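Local coordinates for protein cellulase IBT99 (Metagenomes, PDB 6WBT) that probably hydrolyses 6-phospho-alpha-glucosides with the help of NAD and a manganese ion, as other family 4 glycosidases do, at residues K34-D40 and V65-N71; S14-I20 and I82-M86; K22-R28 and E60-V64. One frame throughout, in Å; residues are numbered along the deposited sequence.

Contact 1. Residues K34-D40 and V65-N71. With NAD (nicotinamide-adenine-dinucleotide), chain G.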
loop_
_atom_site.group_PDB
_atom_site.type_symbol
_atom_site.label_atom_id
_atom_site.label_comp_id
_atom_site.label_asym_id
_atom_site.label_seq_id
_atom_site.Cartn_x
_atom_site.Cartn_y
_atom_site.Cartn_z
ATOM N N LYS A 34 -33.491 -18.376 27.281
ATOM C CA LYS A 34 -34.709 -19.131 27.009
ATOM C C LYS A 34 -34.460 -20.628 27.143
ATOM O O LYS A 34 -35.150 -21.320 27.899
ATOM C CB LYS A 34 -35.236 -18.799 25.613
ATOM C CG LYS A 34 -36.216 -19.818 25.057
ATOM C CD LYS A 34 -36.274 -19.737 23.540
ATOM C CE LYS A 34 -37.041 -20.905 22.943
ATOM N NZ LYS A 34 -36.904 -20.942 21.459
ATOM N N GLU A 35 -33.471 -21.143 26.412
ATOM C CA GLU A 35 -33.092 -22.546 26.484
ATOM C C GLU A 35 -31.581 -22.662 26.348
ATOM O O GLU A 35 -30.929 -21.808 25.742
ATOM C CB GLU A 35 -33.771 -23.384 25.393
ATOM C CG GLU A 35 -35.254 -23.625 25.609
ATOM C CD GLU A 35 -35.872 -24.439 24.492
ATOM O OE1 GLU A 35 -36.358 -25.558 24.764
ATOM O OE2 GLU A 35 -35.864 -23.964 23.338
ATOM N N LEU A 36 -31.034 -23.732 26.918
ATOM C CA LEU A 36 -29.621 -24.068 26.791
ATOM C C LEU A 36 -29.513 -25.361 25.994
ATOM O O LEU A 36 -30.057 -26.391 26.403
ATOM C CB LEU A 36 -28.963 -24.220 28.161
ATOM C CG LEU A 36 -27.435 -24.326 28.168
ATOM C CD1 LEU A 36 -26.804 -23.001 27.762
ATOM C CD2 LEU A 36 -26.925 -24.776 29.529
ATOM N N TRP A 37 -28.817 -25.306 24.862
ATOM C CA TRP A 37 -28.718 -26.434 23.946
ATOM C C TRP A 37 -27.286 -26.947 23.896
ATOM O O TRP A 37 -26.342 -26.159 23.783
ATOM C CB TRP A 37 -29.190 -26.041 22.544
ATOM C CG TRP A 37 -30.680 -25.977 22.416
ATOM C CD1 TRP A 37 -31.491 -24.942 22.779
ATOM C CD2 TRP A 37 -31.541 -26.996 21.889
ATOM N NE1 TRP A 37 -32.802 -25.251 22.510
ATOM C CE2 TRP A 37 -32.860 -26.507 21.964
ATOM C CE3 TRP A 37 -31.324 -28.272 21.362
ATOM C CZ2 TRP A 37 -33.957 -27.249 21.530
ATOM C CZ3 TRP A 37 -32.415 -29.007 20.933
ATOM C CH2 TRP A 37 -33.714 -28.494 21.019
ATOM N N LEU A 38 -27.134 -28.265 23.978
ATOM C CA LEU A 38 -25.843 -28.928 23.840
ATOM C C LEU A 38 -25.883 -29.752 22.560
ATOM O O LEU A 38 -26.613 -30.745 22.479
ATOM C CB LEU A 38 -25.544 -29.807 25.052
ATOM C CG LEU A 38 -25.439 -29.106 26.408
ATOM C CD1 LEU A 38 -25.111 -30.116 27.495
ATOM C CD2 LEU A 38 -24.401 -27.992 26.375
ATOM N N TYR A 39 -25.106 -29.342 21.564
ATOM C CA TYR A 39 -25.036 -30.032 20.286
ATOM C C TYR A 39 -23.662 -30.660 20.111
ATOM O O TYR A 39 -22.644 -30.065 20.478
ATOM C CB TYR A 39 -25.319 -29.078 19.123
ATOM C CG TYR A 39 -24.952 -29.645 17.771
ATOM C CD1 TYR A 39 -25.757 -30.590 17.150
ATOM C CD2 TYR A 39 -23.798 -29.235 17.113
ATOM C CE1 TYR A 39 -25.424 -31.114 15.913
ATOM C CE2 TYR A 39 -23.456 -29.752 15.877
ATOM C CZ TYR A 39 -24.272 -30.690 15.282
ATOM O OH TYR A 39 -23.932 -31.204 14.052
ATOM N N ASP A 40 -23.642 -31.860 19.540
ATOM C CA ASP A 40 -22.400 -32.581 19.308
ATOM C C ASP A 40 -22.662 -33.668 18.278
ATOM O O ASP A 40 -23.807 -34.058 18.036
ATOM C CB ASP A 40 -21.852 -33.180 20.606
ATOM C CG ASP A 40 -20.369 -33.444 20.544
ATOM O OD1 ASP A 40 -19.903 -34.045 19.550
ATOM O OD2 ASP A 40 -19.665 -33.033 21.490
ATOM N N VAL A 65 -33.846 -24.593 31.467
ATOM C CA VAL A 65 -34.130 -25.852 30.786
ATOM C C VAL A 65 -32.966 -26.207 29.871
ATOM O O VAL A 65 -32.442 -25.353 29.143
ATOM C CB VAL A 65 -35.456 -25.750 30.006
ATOM C CG1 VAL A 65 -35.511 -24.450 29.214
ATOM C CG2 VAL A 65 -35.631 -26.948 29.086
ATOM N N LEU A 66 -32.550 -27.469 29.911
ATOM C CA LEU A 66 -31.429 -27.962 29.123
ATOM C C LEU A 66 -31.928 -28.951 28.079
ATOM O O LEU A 66 -32.613 -29.923 28.415
ATOM C CB LEU A 66 -30.382 -28.633 30.016
ATOM C CG LEU A 66 -29.193 -29.274 29.296
ATOM C CD1 LEU A 66 -28.343 -28.218 28.608
ATOM C CD2 LEU A 66 -28.358 -30.095 30.264
ATOM N N LYS A 67 -31.581 -28.702 26.819
ATOM C CA LYS A 67 -31.910 -29.595 25.716
ATOM C C LYS A 67 -30.621 -30.151 25.124
ATOM O O LYS A 67 -29.674 -29.399 24.869
ATOM C CB LYS A 67 -32.719 -28.868 24.640
ATOM C CG LYS A 67 -33.941 -28.134 25.170
ATOM C CD LYS A 67 -35.236 -28.720 24.627
ATOM C CE LYS A 67 -35.496 -30.114 25.175
ATOM N NZ LYS A 67 -36.801 -30.658 24.711
ATOM N N VAL A 68 -30.585 -31.463 24.914
ATOM C CA VAL A 68 -29.420 -32.149 24.371
ATOM C C VAL A 68 -29.838 -32.854 23.091
ATOM O O VAL A 68 -30.871 -33.533 23.058
ATOM C CB VAL A 68 -28.828 -33.149 25.382
ATOM C CG1 VAL A 68 -27.621 -33.857 24.785
ATOM C CG2 VAL A 68 -28.451 -32.436 26.671
ATOM N N THR A 69 -29.040 -32.692 22.039
ATOM C CA THR A 69 -29.374 -33.280 20.750
ATOM C C THR A 69 -28.107 -33.465 19.929
ATOM O O THR A 69 -27.073 -32.846 20.193
ATOM C CB THR A 69 -30.373 -32.415 19.976
ATOM O OG1 THR A 69 -30.685 -33.045 18.728
ATOM C CG2 THR A 69 -29.780 -31.042 19.706
ATOM N N VAL A 70 -28.210 -34.339 18.928
ATOM C CA VAL A 70 -27.183 -34.502 17.909
ATOM C C VAL A 70 -27.669 -34.090 16.529
ATOM O O VAL A 70 -26.905 -34.178 15.565
ATOM C CB VAL A 70 -26.647 -35.948 17.875
ATOM C CG1 VAL A 70 -25.954 -36.292 19.186
ATOM C CG2 VAL A 70 -27.775 -36.928 17.590
ATOM N N ASN A 71 -28.918 -33.643 16.406
ATOM C CA ASN A 71 -29.464 -33.215 15.126
ATOM C C ASN A 71 -29.165 -31.737 14.919
ATOM O O ASN A 71 -29.574 -30.912 15.748
ATOM C CB ASN A 71 -30.964 -33.459 15.074
ATOM C CG ASN A 71 -31.587 -33.000 13.768
ATOM O OD1 ASN A 71 -32.162 -31.914 13.689
ATOM N ND2 ASN A 71 -31.481 -33.831 12.736
HETATM P PA NAD G . -12.714 -32.523 23.703
HETATM O O1A NAD G . -12.057 -33.428 22.715
HETATM O O2A NAD G . -12.719 -32.936 25.138
HETATM O O5B NAD G . -14.220 -32.236 23.223
HETATM C C5B NAD G . -14.455 -31.703 21.890
HETATM C C4B NAD G . -15.875 -32.006 21.477
HETATM O O4B NAD G . -16.103 -31.531 20.123
HETATM C C3B NAD G . -16.273 -33.492 21.465
HETATM O O3B NAD G . -17.507 -33.661 22.149
HETATM C C2B NAD G . -16.445 -33.789 19.971
HETATM O O2B NAD G . -17.302 -34.876 19.694
HETATM C C1B NAD G . -16.969 -32.443 19.492
HETATM N N9A NAD G . -16.901 -32.254 18.047
HETATM C C8A NAD G . -15.916 -32.704 17.204
HETATM N N7A NAD G . -16.121 -32.394 15.948
HETATM C C5A NAD G . -17.324 -31.704 15.957
HETATM C C6A NAD G . -18.083 -31.116 14.928
HETATM N N6A NAD G . -17.729 -31.133 13.646
HETATM N N1A NAD G . -19.241 -30.506 15.276
HETATM C C2A NAD G . -19.593 -30.494 16.568
HETATM N N3A NAD G . -18.960 -31.012 17.617
HETATM C C4A NAD G . -17.818 -31.612 17.245
HETATM O O3 NAD G . -12.051 -31.067 23.594
HETATM P PN NAD G . -11.576 -30.009 24.703
HETATM O O1N NAD G . -12.699 -29.768 25.656
HETATM O O2N NAD G . -10.257 -30.441 25.251
HETATM O O5D NAD G . -11.370 -28.711 23.787
HETATM C C5D NAD G . -12.481 -28.284 22.961
HETATM C C4D NAD G . -12.005 -27.228 21.995
HETATM O O4D NAD G . -11.726 -26.011 22.724
HETATM C C3D NAD G . -10.706 -27.549 21.242
HETATM O O3D NAD G . -10.852 -27.212 19.870
HETATM C C2D NAD G . -9.716 -26.613 21.943
HETATM O O2D NAD G . -8.529 -26.351 21.213
HETATM C C1D NAD G . -10.596 -25.386 22.139
HETATM N N1N NAD G . -10.019 -24.421 23.117
HETATM C C2N NAD G . -9.477 -23.245 22.673
HETATM C C3N NAD G . -8.911 -22.346 23.564
HETATM C C7N NAD G . -8.383 -21.044 23.015
HETATM O O7N NAD G . -7.382 -20.540 23.516
HETATM N N7N NAD G . -9.056 -20.476 22.024
HETATM C C4N NAD G . -8.871 -22.669 24.916
HETATM C C5N NAD G . -9.451 -23.840 25.354
HETATM C C6N NAD G . -10.022 -24.700 24.442
HETATM O O HOH W 1 -24.526 -34.018 13.958
#
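L36 and L38 join strands 35-39 and 66-69 through their backbones. L36 N donates to V65 O and L36 O receives K67 N at 2.8 Å; L38 repeats the pattern, donating to K67 O and receiving T69 N. This parallel ladder holds the axes 4.7 Å apart at 22°, while strand 5-10 pairs with the other edge of strand 33-39.

Aromatic contacts dominate one face of the sheet. K67 CB sits 3.4 Å above the centroid of the six-membered ring of W37, only 6° off the normal, a CH-pi contact. K67 CG and CD, the latter turned by the bend at chi2 (-116°), run along the CZ2 side of the ring and beside E35 OE1; a bend at chi3 leads the amine away. T69 CG2 approaches in the ring plane instead, 3.5 Å from W37 CZ3.

Leucine contacts make up the opposite face, where L66 CD1 lies 3.7 Å from L38 CG and also touches L36 CD2. Helix 43-60 lies over L38 and L66 here, and helix 17-25 over L36.

Polar groups gather at the C-terminal ends. A water bonded to Y39 OH donates to V70 O at 2.9 Å. T69 OG1 accepts from N71 N in an ST turn, and N71 OD1 caps E74 N at the start of the next helix. D40 receives both adenosine ribose hydroxyls of NAD: O2B lies 2.7 Å from OD1, whereas O3B is modelled doubtfully close to OD2. An acidic residue gripping the ribose diol after the second strand of a beta-alpha-beta unit is the classic NAD-binding signature of the Rossmann fold.

Contact 2. Residues S14-I20 and I82-M86. With NAD (nicotinamide-adenine-dinucleotide), chain G.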
loop_
_atom_site.group_PDB
_atom_site.type_symbol
_atom_site.label_atom_id
_atom_site.label_comp_id
_atom_site.label_asym_id
_atom_site.label_seq_id
_atom_site.Cartn_x
_atom_site.Cartn_y
_atom_site.Cartn_z
ATOM N N SER A 14 -17.451 -31.489 25.323
ATOM C CA SER A 14 -16.127 -30.944 25.574
ATOM C C SER A 14 -15.831 -30.947 27.066
ATOM O O SER A 14 -16.741 -30.908 27.898
ATOM C CB SER A 14 -16.012 -29.518 25.028
ATOM O OG SER A 14 -14.832 -28.891 25.498
ATOM N N THR A 15 -14.539 -30.997 27.399
ATOM C CA THR A 15 -14.130 -30.934 28.797
ATOM C C THR A 15 -14.342 -29.550 29.399
ATOM O O THR A 15 -14.357 -29.416 30.627
ATOM C CB THR A 15 -12.664 -31.344 28.941
ATOM O OG1 THR A 15 -11.838 -30.443 28.193
ATOM C CG2 THR A 15 -12.457 -32.760 28.423
ATOM N N TYR A 16 -14.506 -28.526 28.566
ATOM C CA TYR A 16 -14.779 -27.176 29.036
ATOM C C TYR A 16 -16.266 -26.857 29.089
ATOM O O TYR A 16 -16.632 -25.746 29.483
ATOM C CB TYR A 16 -14.071 -26.150 28.143
ATOM C CG TYR A 16 -12.568 -26.298 28.103
ATOM C CD1 TYR A 16 -11.941 -26.913 27.027
ATOM C CD2 TYR A 16 -11.775 -25.823 29.139
ATOM C CE1 TYR A 16 -10.567 -27.050 26.984
ATOM C CE2 TYR A 16 -10.399 -25.956 29.105
ATOM C CZ TYR A 16 -9.801 -26.570 28.026
ATOM O OH TYR A 16 -8.432 -26.705 27.987
ATOM N N THR A 17 -17.128 -27.798 28.700
ATOM C CA THR A 17 -18.566 -27.531 28.695
ATOM C C THR A 17 -19.124 -27.271 30.090
ATOM O O THR A 17 -19.840 -26.269 30.262
ATOM C CB THR A 17 -19.304 -28.677 27.993
ATOM O OG1 THR A 17 -18.848 -28.786 26.640
ATOM C CG2 THR A 17 -20.806 -28.428 27.998
ATOM N N PRO A 18 -18.854 -28.091 31.115
ATOM C CA PRO A 18 -19.364 -27.754 32.456
ATOM C C PRO A 18 -18.816 -26.448 32.999
ATOM O O PRO A 18 -19.452 -25.841 33.870
ATOM C CB PRO A 18 -18.917 -28.945 33.317
ATOM C CG PRO A 18 -18.682 -30.049 32.352
ATOM C CD PRO A 18 -18.156 -29.389 31.120
ATOM N N GLY A 19 -17.661 -25.994 32.513
ATOM C CA GLY A 19 -17.104 -24.746 33.010
ATOM C C GLY A 19 -17.836 -23.529 32.476
ATOM O O GLY A 19 -18.236 -22.646 33.240
ATOM N N ILE A 20 -18.029 -23.468 31.156
ATOM C CA ILE A 20 -18.667 -22.302 30.561
ATOM C C ILE A 20 -20.167 -22.276 30.824
ATOM O O ILE A 20 -20.779 -21.204 30.772
ATOM C CB ILE A 20 -18.394 -22.230 29.046
ATOM C CG1 ILE A 20 -19.259 -23.240 28.291
ATOM C CG2 ILE A 20 -16.917 -22.465 28.759
ATOM C CD1 ILE A 20 -19.384 -22.948 26.814
ATOM N N ILE A 82 -24.285 -19.080 19.347
ATOM C CA ILE A 82 -23.650 -20.385 19.211
ATOM C C ILE A 82 -22.220 -20.267 19.719
ATOM O O ILE A 82 -21.409 -19.524 19.152
ATOM C CB ILE A 82 -23.675 -20.888 17.759
ATOM C CG1 ILE A 82 -25.116 -21.037 17.256
ATOM C CG2 ILE A 82 -22.931 -22.210 17.642
ATOM C CD1 ILE A 82 -25.680 -19.792 16.593
HETATM N N MSE A 83 -21.911 -20.997 20.785
HETATM C CA MSE A 83 -20.558 -21.017 21.324
HETATM C C MSE A 83 -19.844 -22.296 20.901
HETATM O O MSE A 83 -20.100 -23.372 21.439
HETATM C CB MSE A 83 -20.582 -20.885 22.848
HETATM C CG MSE A 83 -21.115 -19.545 23.336
HETATM SE SE MSE A 83 -21.036 -19.337 25.275
HETATM C CE MSE A 83 -22.280 -20.748 25.786
ATOM N N ALA A 84 -18.947 -22.165 19.925
ATOM C CA ALA A 84 -18.274 -23.309 19.327
ATOM C C ALA A 84 -17.041 -23.686 20.135
ATOM O O ALA A 84 -16.204 -22.831 20.443
ATOM C CB ALA A 84 -17.883 -23.004 17.880
ATOM N N GLN A 85 -16.932 -24.967 20.473
ATOM C CA GLN A 85 -15.761 -25.488 21.166
ATOM C C GLN A 85 -15.486 -26.910 20.680
ATOM O O GLN A 85 -15.258 -27.832 21.465
ATOM C CB GLN A 85 -15.951 -25.432 22.682
ATOM C CG GLN A 85 -17.225 -26.089 23.188
ATOM C CD GLN A 85 -17.352 -26.016 24.696
ATOM O OE1 GLN A 85 -16.742 -25.164 25.342
ATOM N NE2 GLN A 85 -18.145 -26.915 25.266
HETATM N N MSE A 86 -15.507 -27.098 19.365
HETATM C CA MSE A 86 -15.288 -28.411 18.774
HETATM C C MSE A 86 -13.808 -28.769 18.741
HETATM O O MSE A 86 -12.943 -27.893 18.745
HETATM C CB MSE A 86 -15.863 -28.461 17.356
HETATM C CG MSE A 86 -15.115 -27.591 16.356
HETATM SE SE MSE A 86 -15.825 -27.712 14.543
HETATM C CE MSE A 86 -17.607 -26.993 14.868
HETATM P PA NAD G . -12.714 -32.523 23.703
HETATM O O1A NAD G . -12.057 -33.428 22.715
HETATM O O2A NAD G . -12.719 -32.936 25.138
HETATM O O5B NAD G . -14.220 -32.236 23.223
HETATM C C5B NAD G . -14.455 -31.703 21.890
HETATM C C4B NAD G . -15.875 -32.006 21.477
HETATM O O4B NAD G . -16.103 -31.531 20.123
HETATM C C3B NAD G . -16.273 -33.492 21.465
HETATM O O3B NAD G . -17.507 -33.661 22.149
HETATM C C2B NAD G . -16.445 -33.789 19.971
HETATM O O2B NAD G . -17.302 -34.876 19.694
HETATM C C1B NAD G . -16.969 -32.443 19.492
HETATM N N9A NAD G . -16.901 -32.254 18.047
HETATM C C8A NAD G . -15.916 -32.704 17.204
HETATM N N7A NAD G . -16.121 -32.394 15.948
HETATM C C5A NAD G . -17.324 -31.704 15.957
HETATM C C6A NAD G . -18.083 -31.116 14.928
HETATM N N6A NAD G . -17.729 -31.133 13.646
HETATM N N1A NAD G . -19.241 -30.506 15.276
HETATM C C2A NAD G . -19.593 -30.494 16.568
HETATM N N3A NAD G . -18.960 -31.012 17.617
HETATM C C4A NAD G . -17.818 -31.612 17.245
HETATM O O3 NAD G . -12.051 -31.067 23.594
HETATM P PN NAD G . -11.576 -30.009 24.703
HETATM O O1N NAD G . -12.699 -29.768 25.656
HETATM O O2N NAD G . -10.257 -30.441 25.251
HETATM O O5D NAD G . -11.370 -28.711 23.787
HETATM C C5D NAD G . -12.481 -28.284 22.961
HETATM C C4D NAD G . -12.005 -27.228 21.995
HETATM O O4D NAD G . -11.726 -26.011 22.724
HETATM C C3D NAD G . -10.706 -27.549 21.242
HETATM O O3D NAD G . -10.852 -27.212 19.870
HETATM C C2D NAD G . -9.716 -26.613 21.943
HETATM O O2D NAD G . -8.529 -26.351 21.213
HETATM C C1D NAD G . -10.596 -25.386 22.139
HETATM N N1N NAD G . -10.019 -24.421 23.117
HETATM C C2N NAD G . -9.477 -23.245 22.673
HETATM C C3N NAD G . -8.911 -22.346 23.564
HETATM C C7N NAD G . -8.383 -21.044 23.015
HETATM O O7N NAD G . -7.382 -20.540 23.516
HETATM N N7N NAD G . -9.056 -20.476 22.024
HETATM C C4N NAD G . -8.871 -22.669 24.916
HETATM C C5N NAD G . -9.451 -23.840 25.354
HETATM C C6N NAD G . -10.022 -24.700 24.442
#
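Q85, near the C-terminal end of the strand that holds M83, points its amide at S14 and T17, where the glycine-rich loop of the Rossmann fold enters helix 17-25. Its CG stands between the backbone N and the carbonyl carbon (chi1 53°), and the chain beyond is extended, which carries the amide beneath the loop. There NE2 packs 3.4 Å from S14 CB and donates to G11 O, while OE1 shares a hydrogen bond with Y147 OH. NE2 is also modelled doubtfully close to T17 OG1, with an angle too poor for a hydrogen bond.

I20, one turn further along the helix, comes at Q85 from the opposite direction, its CD1 3.7 Å from OE1. The same methyl meets selenomethionine M83 tip to tip, 3.8 Å from CE, so one isoleucine touches both M83 and Q85. I7 and I9 of strand 5-10 pack against M83, and I9 also against I20.

T15 N and the hydroxyls of S14 and T15 face the NAD diphosphate. S14 OG receives Y16 N and thereby caps the turn; Y16 sets one ring face against the nicotinamide. T15 grips a single phosphate oxygen twice: O1N lies 2.8 Å from both T15 N and T15 OG1.

Contact 3. Residues K22-R28 and E60-V64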
loop_
_atom_site.group_PDB
_atom_site.type_symbol
_atom_site.label_atom_id
_atom_site.label_comp_id
_atom_site.label_asym_id
_atom_site.label_seq_id
_atom_site.Cartn_x
_atom_site.Cartn_y
_atom_site.Cartn_z
ATOM N N LYS A 22 -21.513 -22.989 33.777
ATOM C CA LYS A 22 -21.592 -22.296 35.059
ATOM C C LYS A 22 -21.236 -20.823 34.910
ATOM O O LYS A 22 -21.857 -19.962 35.545
ATOM C CB LYS A 22 -20.677 -22.979 36.075
ATOM C CG LYS A 22 -20.939 -22.597 37.525
ATOM C CD LYS A 22 -20.030 -21.472 37.991
ATOM C CE LYS A 22 -20.293 -21.125 39.448
ATOM N NZ LYS A 22 -19.428 -20.008 39.919
ATOM N N ASP A 23 -20.241 -20.513 34.076
ATOM C CA ASP A 23 -19.890 -19.118 33.835
ATOM C C ASP A 23 -20.994 -18.382 33.087
ATOM O O ASP A 23 -21.126 -17.160 33.225
ATOM C CB ASP A 23 -18.572 -19.035 33.066
ATOM C CG ASP A 23 -17.373 -19.369 33.933
ATOM O OD1 ASP A 23 -17.204 -18.726 34.990
ATOM O OD2 ASP A 23 -16.604 -20.281 33.563
ATOM N N LEU A 24 -21.793 -19.099 32.295
ATOM C CA LEU A 24 -22.935 -18.478 31.632
ATOM C C LEU A 24 -24.107 -18.290 32.589
ATOM O O LEU A 24 -24.833 -17.295 32.488
ATOM C CB LEU A 24 -23.361 -19.314 30.425
ATOM C CG LEU A 24 -24.537 -18.785 29.602
ATOM C CD1 LEU A 24 -24.205 -17.431 28.991
ATOM C CD2 LEU A 24 -24.931 -19.781 28.524
ATOM N N LEU A 25 -24.298 -19.224 33.524
ATOM C CA LEU A 25 -25.367 -19.097 34.507
ATOM C C LEU A 25 -25.084 -18.007 35.532
ATOM O O LEU A 25 -26.029 -17.457 36.110
ATOM C CB LEU A 25 -25.593 -20.432 35.216
ATOM C CG LEU A 25 -26.135 -21.580 34.360
ATOM C CD1 LEU A 25 -26.310 -22.843 35.194
ATOM C CD2 LEU A 25 -27.445 -21.184 33.696
ATOM N N ASP A 26 -23.812 -17.682 35.770
ATOM C CA ASP A 26 -23.476 -16.606 36.696
ATOM C C ASP A 26 -23.845 -15.230 36.160
ATOM O O ASP A 26 -23.807 -14.259 36.923
ATOM C CB ASP A 26 -21.985 -16.637 37.033
ATOM C CG ASP A 26 -21.591 -17.873 37.811
ATOM O OD1 ASP A 26 -22.470 -18.461 38.479
ATOM O OD2 ASP A 26 -20.403 -18.256 37.762
ATOM N N GLN A 27 -24.186 -15.122 34.876
ATOM C CA GLN A 27 -24.620 -13.860 34.290
ATOM C C GLN A 27 -26.089 -13.955 33.899
ATOM O O GLN A 27 -26.474 -13.563 32.794
ATOM C CB GLN A 27 -23.755 -13.495 33.088
ATOM C CG GLN A 27 -22.277 -13.360 33.409
ATOM C CD GLN A 27 -21.984 -12.176 34.308
ATOM O OE1 GLN A 27 -21.239 -12.289 35.281
ATOM N NE2 GLN A 27 -22.566 -11.027 33.980
ATOM N N ARG A 28 -26.914 -14.473 34.812
ATOM C CA ARG A 28 -28.301 -14.771 34.472
ATOM C C ARG A 28 -29.139 -13.506 34.337
ATOM O O ARG A 28 -30.081 -13.474 33.536
ATOM C CB ARG A 28 -28.895 -15.702 35.524
ATOM C CG ARG A 28 -30.012 -16.598 35.024
ATOM C CD ARG A 28 -30.066 -17.901 35.813
ATOM N NE ARG A 28 -30.220 -17.682 37.251
ATOM C CZ ARG A 28 -29.227 -17.751 38.133
ATOM N NH1 ARG A 28 -27.996 -18.037 37.729
ATOM N NH2 ARG A 28 -29.463 -17.534 39.420
ATOM N N GLU A 60 -26.529 -24.240 40.405
ATOM C CA GLU A 60 -26.451 -22.790 40.267
ATOM C C GLU A 60 -27.776 -22.147 39.876
ATOM O O GLU A 60 -28.120 -21.087 40.407
ATOM C CB GLU A 60 -25.383 -22.415 39.234
ATOM C CG GLU A 60 -24.015 -23.026 39.497
ATOM C CD GLU A 60 -23.537 -22.807 40.920
ATOM O OE1 GLU A 60 -23.198 -23.802 41.593
ATOM O OE2 GLU A 60 -23.507 -21.641 41.369
ATOM N N ALA A 61 -28.526 -22.755 38.959
ATOM C CA ALA A 61 -29.785 -22.179 38.500
ATOM C C ALA A 61 -30.710 -23.270 37.978
ATOM O O ALA A 61 -30.655 -23.615 36.791
ATOM C CB ALA A 61 -29.530 -21.134 37.413
ATOM N N PRO A 62 -31.575 -23.834 38.826
ATOM C CA PRO A 62 -32.407 -24.966 38.388
ATOM C C PRO A 62 -33.541 -24.583 37.451
ATOM O O PRO A 62 -34.215 -25.484 36.934
ATOM C CB PRO A 62 -32.951 -25.526 39.707
ATOM C CG PRO A 62 -32.988 -24.342 40.617
ATOM C CD PRO A 62 -31.800 -23.494 40.242
ATOM N N GLU A 63 -33.779 -23.295 37.211
ATOM C CA GLU A 63 -34.879 -22.865 36.358
ATOM C C GLU A 63 -34.509 -22.823 34.880
ATOM O O GLU A 63 -35.359 -22.470 34.056
ATOM C CB GLU A 63 -35.385 -21.486 36.796
ATOM C CG GLU A 63 -34.471 -20.325 36.425
ATOM C CD GLU A 63 -33.319 -20.141 37.395
ATOM O OE1 GLU A 63 -33.086 -21.036 38.234
ATOM O OE2 GLU A 63 -32.647 -19.091 37.321
ATOM N N VAL A 64 -33.278 -23.172 34.526
ATOM C CA VAL A 64 -32.831 -23.152 33.137
ATOM C C VAL A 64 -33.053 -24.534 32.535
ATOM O O VAL A 64 -32.514 -25.530 33.029
ATOM C CB VAL A 64 -31.358 -22.732 33.034
ATOM C CG1 VAL A 64 -30.900 -22.756 31.584
ATOM C CG2 VAL A 64 -31.157 -21.350 33.638
#
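L25, near the end of helix 17-25, passes A61 with 6.7 Å between their CA atoms, and a type I turn from A61 to V64 folds the neighbouring loop back alongside R28. L25 supplies the apolar centre: its CD2 rests 3.7 Å from V64 CG2, with A61 CB a little further off and E60 CB beside the other methyl.

R28 spans the loop. With CG anti to the backbone N (chi1 -152°) and a bend at chi3, its guanidinium is laid over the A61 methyl, which sits 3.3 Å from the plane, toward the rim. NE forms a salt bridge with E63 OE2 at 2.8 Å. Guanidinium and carboxylate planes stand 76° apart, so the two groups meet through this one pair of atoms rather than by a paired, coplanar grip. With an alanine at R28, E63 would probably be left without its charged mate and the A61 methyl without its flat cover.

At the other end, the K22 and E60 chains pass obliquely, CG to CG 3.7 Å. K22 NZ forms a salt bridge with D26 OD2, on its syn side, at 2.9 Å, and its charge probably eases the closeness of the D26 and E60 carboxylates, whose OD1 and OE2 are 4.4 Å apart.

V56 and I57 of helix 43-60 extend the contact beneath K22 and L25. The arrangement is that of two neighbouring helices on one face of a Rossmann sheet, touching where the second helix turns into its following strand.

How the contacts relate
The three contacts illustrate how one Rossmann domain joins its coenzyme site to its periphery. Contacts 1 and 2 have centres 12 Å apart and both hold NAD, contact 1 by the adenosine ribose diol, contact 2 by the diphosphate, the nicotinamide side and, through M86, the adenine; they meet where L38 CD2 lies 4.0 Å from T17 CG2. Contact 3, about 15 Å from the centre of each, stands at the far end of helix 17-25, which it shares with contact 2. L24, in segment 22-28, touches both other contacts: its CD2 is 3.8 Å from L36 CD1 and 3.9 Å from M83 CE. Contact 2 alone reaches the glucose-6-phosphate pocket: the Y16 side chain is about 4 Å from that ligand and about 9 Å from manganese.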